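Local structure of aminotransferase, class IV (Brucella abortus, 4TVI) at residues K248-A253 against K300-L305. The protein probably transfers amino groups between the branched-chain amino acids leucine, isoleucine and valine and 2-oxoglutarate, using pyridoxal 5'-phosphate as cofactor. Sequence-based numbering, arbitrary orientation.
Sequences KLLREA and KRARAL
The last turn of helix 241-252, with A253 just after it, packs against the middle of helix 297-310 near the C-terminus, with the two short axes 9.5 Å apart and turned 105° from each other; by CA position L249 faces L305 and L250 faces A302. L305 does most of the work. Its CG is anti to the carbonyl carbon, beside the backbone N (chi1 -71°), which carries the isobutyl branch across to the other helix, where CD1 lies 3.6 Å from A253 CB and also reaches the carbonyl oxygen of L249. CD2 of L305 is a looser neighbour of the same A253 methyl. From the facing helix, L250 brings CD2 to within 3.9 Å of L305 CD1, the two leucine side chains crossing at about a right angle; the same CD2 also touches A302 CB at 4.2 Å. L249 meets L305 nearer the backbone: the two CB atoms are 4.2 Å apart, and L249 CD1 rests against the backbone carbonyl of L305, 3.5 Å from its O. R301 is exposed; with CG anti to the backbone N (chi1 -173°) and the chain extended from CG to NE, its guanidinium reaches A253, whose CB sits over one face of the group. R301 NH2 is 3.4 Å from A253 O, close to the end of the first helix, and the arginine side chain also touches V255 just beyond it. The two helices of the domain built around the mixed sheet meet mainly through aliphatic groups, so hydrophobic burial of L249 and L250 and the fit of L305 probably hold them together, with R301 at the exposed edge.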
# COMPACT_ATOMS: atom_id res chain seq x y z
N LYS A 248 -11.69 -20.91 -19.47
CA LYS A 248 -12.98 -21.53 -19.73
C LYS A 248 -13.26 -21.64 -21.23
O LYS A 248 -13.67 -22.69 -21.71
CB LYS A 248 -14.09 -20.73 -19.03
CG LYS A 248 -15.50 -21.27 -19.22
CD LYS A 248 -16.50 -20.47 -18.39
CE LYS A 248 -17.94 -20.71 -18.85
NZ LYS A 248 -18.36 -22.12 -18.71
N LEU A 249 -13.00 -20.56 -21.96
CA LEU A 249 -13.25 -20.54 -23.39
C LEU A 249 -12.29 -21.44 -24.16
O LEU A 249 -12.70 -22.13 -25.10
CB LEU A 249 -13.17 -19.11 -23.93
CG LEU A 249 -14.31 -18.20 -23.47
CD1 LEU A 249 -14.06 -16.76 -23.89
CD2 LEU A 249 -15.63 -18.71 -24.03
N LEU A 250 -11.02 -21.45 -23.77
CA LEU A 250 -10.03 -22.30 -24.41
C LEU A 250 -10.39 -23.78 -24.25
O LEU A 250 -10.36 -24.54 -25.21
CB LEU A 250 -8.64 -22.04 -23.86
CG LEU A 250 -7.92 -20.83 -24.44
CD1 LEU A 250 -6.68 -20.49 -23.63
CD2 LEU A 250 -7.55 -21.12 -25.89
N ARG A 251 -10.74 -24.17 -23.03
CA ARG A 251 -11.09 -25.56 -22.78
C ARG A 251 -12.34 -25.95 -23.56
O ARG A 251 -12.43 -27.06 -24.07
CB ARG A 251 -11.27 -25.83 -21.29
CG ARG A 251 -9.97 -25.79 -20.50
CD ARG A 251 -10.16 -26.23 -19.06
NE ARG A 251 -8.89 -26.29 -18.34
CZ ARG A 251 -8.76 -26.00 -17.05
NH1 ARG A 251 -9.82 -25.62 -16.34
NH2 ARG A 251 -7.57 -26.06 -16.46
N GLU A 252 -13.29 -25.02 -23.66
CA GLU A 252 -14.52 -25.27 -24.42
C GLU A 252 -14.26 -25.42 -25.91
O GLU A 252 -15.03 -26.05 -26.62
CB GLU A 252 -15.54 -24.16 -24.18
CG GLU A 252 -16.18 -24.20 -22.81
CD GLU A 252 -17.19 -23.09 -22.59
OE1 GLU A 252 -17.43 -22.30 -23.53
OE2 GLU A 252 -17.74 -23.02 -21.47
N ALA A 253 -13.17 -24.82 -26.39
CA ALA A 253 -12.82 -24.93 -27.80
C ALA A 253 -11.97 -26.17 -28.06
O ALA A 253 -11.56 -26.42 -29.20
CB ALA A 253 -12.09 -23.68 -28.26
N LYS A 300 -3.69 -15.81 -30.52
CA LYS A 300 -4.68 -15.18 -31.38
C LYS A 300 -6.03 -15.88 -31.26
O LYS A 300 -7.08 -15.23 -31.26
CB LYS A 300 -4.20 -15.20 -32.84
CG LYS A 300 -3.00 -14.30 -33.09
CD LYS A 300 -2.65 -14.20 -34.56
CE LYS A 300 -1.48 -13.25 -34.78
NZ LYS A 300 -0.94 -13.37 -36.17
N ARG A 301 -6.00 -17.21 -31.14
CA ARG A 301 -7.23 -17.98 -30.98
C ARG A 301 -7.91 -17.64 -29.66
O ARG A 301 -9.12 -17.44 -29.60
CB ARG A 301 -6.96 -19.47 -31.06
CG ARG A 301 -8.22 -20.31 -31.08
CD ARG A 301 -7.90 -21.79 -31.13
NE ARG A 301 -9.08 -22.59 -31.42
CZ ARG A 301 -9.10 -23.92 -31.43
NH1 ARG A 301 -8.00 -24.61 -31.17
NH2 ARG A 301 -10.23 -24.56 -31.71
N ALA A 302 -7.10 -17.57 -28.60
CA ALA A 302 -7.59 -17.20 -27.28
C ALA A 302 -8.31 -15.86 -27.33
O ALA A 302 -9.42 -15.72 -26.84
CB ALA A 302 -6.43 -17.14 -26.29
N ARG A 303 -7.66 -14.88 -27.96
CA ARG A 303 -8.24 -13.55 -28.10
C ARG A 303 -9.52 -13.61 -28.94
O ARG A 303 -10.52 -12.98 -28.62
CB ARG A 303 -7.22 -12.58 -28.72
CG ARG A 303 -7.68 -11.13 -28.79
CD ARG A 303 -6.57 -10.22 -29.29
NE ARG A 303 -7.06 -8.88 -29.60
CZ ARG A 303 -7.17 -7.89 -28.72
NH1 ARG A 303 -6.80 -8.08 -27.46
NH2 ARG A 303 -7.63 -6.70 -29.10
N ALA A 304 -9.49 -14.41 -30.00
CA ALA A 304 -10.65 -14.55 -30.88
C ALA A 304 -11.83 -15.14 -30.12
O ALA A 304 -12.96 -14.67 -30.25
CB ALA A 304 -10.31 -15.41 -32.09
N LEU A 305 -11.54 -16.16 -29.32
CA LEU A 305 -12.56 -16.83 -28.52
C LEU A 305 -13.18 -15.88 -27.50
O LEU A 305 -14.38 -15.93 -27.25
CB LEU A 305 -11.97 -18.04 -27.81
CG LEU A 305 -11.62 -19.24 -28.69
CD1 LEU A 305 -10.83 -20.28 -27.90
CD2 LEU A 305 -12.89 -19.84 -29.28